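Local coordinates for protein terminal uridylyltransferase 1 (Trypanosoma brucei, PDB 5IDO) that adds uridines from UTP to the 3' ends of guide RNAs, ribosomal RNAs and some mRNAs in mitochondria, serving RNA editing, at residues S138-E143 against S288-G293. Numbering follows the deposited sequence.
With UTP (uridine 5'-triphosphate), chain B.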
loop_
_atom_site.group_PDB
_atom_site.type_symbol
_atom_site.label_atom_id
_atom_site.label_comp_id
_atom_site.label_asym_id
_atom_site.label_seq_id
_atom_site.Cartn_x
_atom_site.Cartn_y
_atom_site.Cartn_z
ATOM N N SER A 138 -21.138 -7.341 -11.699
ATOM C CA SER A 138 -21.383 -6.082 -12.392
ATOM C C SER A 138 -20.691 -4.901 -11.717
ATOM O O SER A 138 -21.244 -3.802 -11.641
ATOM C CB SER A 138 -22.888 -5.816 -12.495
ATOM O OG SER A 138 -23.490 -6.700 -13.425
ATOM N N TRP A 139 -19.477 -5.131 -11.232
ATOM C CA TRP A 139 -18.686 -4.056 -10.654
ATOM C C TRP A 139 -17.245 -4.167 -11.134
ATOM O O TRP A 139 -16.697 -5.266 -11.189
ATOM C CB TRP A 139 -18.752 -4.093 -9.128
ATOM C CG TRP A 139 -18.249 -2.841 -8.510
ATOM C CD1 TRP A 139 -17.002 -2.622 -8.001
ATOM C CD2 TRP A 139 -18.967 -1.611 -8.363
ATOM N NE1 TRP A 139 -16.904 -1.334 -7.533
ATOM C CE2 TRP A 139 -18.097 -0.693 -7.741
ATOM C CE3 TRP A 139 -20.261 -1.199 -8.691
ATOM C CZ2 TRP A 139 -18.482 0.614 -7.439
ATOM C CZ3 TRP A 139 -20.642 0.097 -8.389
ATOM C CH2 TRP A 139 -19.754 0.990 -7.773
ATOM N N PRO A 140 -16.621 -3.029 -11.479
ATOM C CA PRO A 140 -17.132 -1.655 -11.399
ATOM C C PRO A 140 -17.872 -1.190 -12.656
ATOM O O PRO A 140 -17.787 -1.850 -13.691
ATOM C CB PRO A 140 -15.851 -0.844 -11.211
ATOM C CG PRO A 140 -14.862 -1.581 -12.047
ATOM C CD PRO A 140 -15.215 -3.051 -11.920
ATOM N N PRO A 141 -18.574 -0.045 -12.576
ATOM C CA PRO A 141 -19.128 0.568 -13.788
ATOM C C PRO A 141 -18.024 1.103 -14.698
ATOM O O PRO A 141 -16.848 0.845 -14.440
ATOM C CB PRO A 141 -19.989 1.710 -13.242
ATOM C CG PRO A 141 -19.383 2.036 -11.921
ATOM C CD PRO A 141 -18.914 0.725 -11.367
ATOM N N LEU A 142 -18.389 1.827 -15.750
ATOM C CA LEU A 142 -17.386 2.403 -16.643
ATOM C C LEU A 142 -16.497 3.379 -15.872
ATOM O O LEU A 142 -16.884 4.517 -15.608
ATOM C CB LEU A 142 -18.047 3.091 -17.836
ATOM C CG LEU A 142 -18.705 2.160 -18.860
ATOM C CD1 LEU A 142 -19.028 2.914 -20.142
ATOM C CD2 LEU A 142 -17.826 0.949 -19.151
ATOM N N GLU A 143 -15.299 2.915 -15.524
ATOM C CA GLU A 143 -14.448 3.600 -14.550
ATOM C C GLU A 143 -14.025 5.007 -14.959
ATOM O O GLU A 143 -13.796 5.863 -14.104
ATOM C CB GLU A 143 -13.211 2.754 -14.271
ATOM C CG GLU A 143 -13.483 1.575 -13.365
ATOM C CD GLU A 143 -12.434 0.506 -13.489
ATOM O OE1 GLU A 143 -12.302 -0.067 -14.593
ATOM O OE2 GLU A 143 -11.735 0.246 -12.490
ATOM N N SER A 288 -9.628 4.037 -6.061
ATOM C CA SER A 288 -9.928 3.152 -7.183
ATOM C C SER A 288 -11.259 2.443 -6.959
ATOM O O SER A 288 -11.872 2.576 -5.901
ATOM C CB SER A 288 -8.811 2.131 -7.385
ATOM O OG SER A 288 -8.633 1.347 -6.223
ATOM N N PHE A 289 -11.699 1.676 -7.949
ATOM C CA PHE A 289 -13.031 1.085 -7.897
ATOM C C PHE A 289 -12.995 -0.436 -7.932
ATOM O O PHE A 289 -14.030 -1.085 -8.109
ATOM C CB PHE A 289 -13.889 1.618 -9.051
ATOM C CG PHE A 289 -14.044 3.114 -9.048
ATOM C CD1 PHE A 289 -15.019 3.723 -8.271
ATOM C CD2 PHE A 289 -13.211 3.913 -9.813
ATOM C CE1 PHE A 289 -15.163 5.101 -8.259
ATOM C CE2 PHE A 289 -13.350 5.292 -9.806
ATOM C CZ PHE A 289 -14.329 5.885 -9.028
ATOM N N ARG A 290 -11.808 -1.007 -7.753
ATOM C CA ARG A 290 -11.661 -2.458 -7.806
ATOM C C ARG A 290 -11.316 -3.037 -6.438
ATOM O O ARG A 290 -10.831 -2.326 -5.555
ATOM C CB ARG A 290 -10.603 -2.844 -8.843
ATOM C CG ARG A 290 -10.856 -2.230 -10.217
ATOM C CD ARG A 290 -9.940 -2.809 -11.288
ATOM N NE ARG A 290 -9.998 -2.036 -12.527
ATOM C CZ ARG A 290 -9.339 -2.351 -13.638
ATOM N NH1 ARG A 290 -8.575 -3.432 -13.673
ATOM N NH2 ARG A 290 -9.446 -1.588 -14.717
ATOM N N ALA A 291 -11.579 -4.330 -6.262
ATOM C CA ALA A 291 -11.434 -4.978 -4.960
ATOM C C ALA A 291 -10.166 -5.821 -4.851
ATOM O O ALA A 291 -9.925 -6.450 -3.820
ATOM C CB ALA A 291 -12.653 -5.840 -4.673
ATOM N N PHE A 292 -9.359 -5.818 -5.910
ATOM C CA PHE A 292 -8.175 -6.669 -6.006
ATOM C C PHE A 292 -7.193 -6.462 -4.852
ATOM O O PHE A 292 -6.559 -7.412 -4.386
ATOM C CB PHE A 292 -7.457 -6.425 -7.340
ATOM C CG PHE A 292 -6.760 -5.090 -7.424
ATOM C CD1 PHE A 292 -7.466 -3.942 -7.746
ATOM C CD2 PHE A 292 -5.399 -4.986 -7.181
ATOM C CE1 PHE A 292 -6.830 -2.715 -7.822
ATOM C CE2 PHE A 292 -4.757 -3.760 -7.254
ATOM C CZ PHE A 292 -5.474 -2.624 -7.576
ATOM N N GLY A 293 -7.071 -5.219 -4.397
ATOM C CA GLY A 293 -6.102 -4.882 -3.371
ATOM C C GLY A 293 -6.564 -5.229 -1.971
ATOM O O GLY A 293 -5.756 -5.328 -1.050
HETATM P PA UTP B . 2.452 -1.314 -3.072
HETATM O O1A UTP B . 3.359 -2.254 -3.839
HETATM O O2A UTP B . 1.950 -0.059 -3.752
HETATM O O3A UTP B . 3.165 -0.977 -1.664
HETATM O "O5'" UTP B . 1.188 -2.174 -2.578
HETATM P PB UTP B . 2.966 0.396 -0.837
HETATM O O1B UTP B . 1.835 1.220 -1.411
HETATM O O2B UTP B . 2.918 0.029 0.631
HETATM O O3B UTP B . 4.403 1.086 -1.063
HETATM P PG UTP B . 4.766 2.105 -2.255
HETATM O O1G UTP B . 3.568 2.170 -3.169
HETATM O O2G UTP B . 5.961 1.421 -2.877
HETATM O O3G UTP B . 5.067 3.405 -1.544
HETATM C "C5'" UTP B . 0.003 -1.486 -2.192
HETATM C "C4'" UTP B . -1.183 -2.419 -2.348
HETATM O "O4'" UTP B . -1.544 -2.504 -3.729
HETATM C "C1'" UTP B . -1.954 -3.835 -4.046
HETATM C "C2'" UTP B . -1.761 -4.672 -2.791
HETATM O "O2'" UTP B . -3.026 -4.823 -2.143
HETATM C "C3'" UTP B . -0.855 -3.837 -1.914
HETATM O "O3'" UTP B . -1.117 -4.048 -0.524
HETATM N N1 UTP B . -1.130 -4.371 -5.136
HETATM C C6 UTP B . 0.038 -3.792 -5.444
HETATM C C2 UTP B . -1.559 -5.513 -5.849
HETATM O O2 UTP B . -2.651 -6.048 -5.557
HETATM N N3 UTP B . -0.812 -6.014 -6.841
HETATM C C4 UTP B . 0.355 -5.445 -7.168
HETATM O O4 UTP B . 1.041 -5.925 -8.096
HETATM C C5 UTP B . 0.806 -4.322 -6.475
HETATM O O HOH W 1 -10.243 1.763 -10.633
#
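With CG anti to the carbonyl carbon (chi1 -76°) and an extended chain beyond it, E143 carries its carboxylate out to R290, whose own side chain runs straight from CG to NE and crosses it at roughly a right angle. The guanidinium grips the carboxylate side-on. R290 NE reaches the syn lone pair of E143 OE2 at 2.9 Å in a nearly linear bond lying in the guanidinium plane, whereas R290 NH2 meets E143 OE1 at 3.2 Å, tilted from that plane, the two flat groups being turned 36° apart. E143 OE2 also accepts a bond from a water at 2.8 Å, and this water in turn takes the backbone N-H of F289, linking the carboxylate to the main chain just before R290. The segment 288-293 leads out of strand 285-288, the central strand of the mixed sheet in the nucleotidyltransferase palm, into helix 292-305, where F292 and G293 are part of the UTP pocket; 138-143 connects helix 131-136 to helix 143-156. Beside the salt bridge, P140 CB packs on F289 CB at 3.8 Å, while the peptide before P140 is cis, and P140 CB and P141 CD lie over the rim of one face of the W139 indole. W139 NE1 makes a weak, bent bond to F289 O (2.9 Å, 121°); its stronger acceptor is V128 O on the neighbouring strand. The R290 side chain comes within about 5 Å of that of R171, a probable RNA-binding residue.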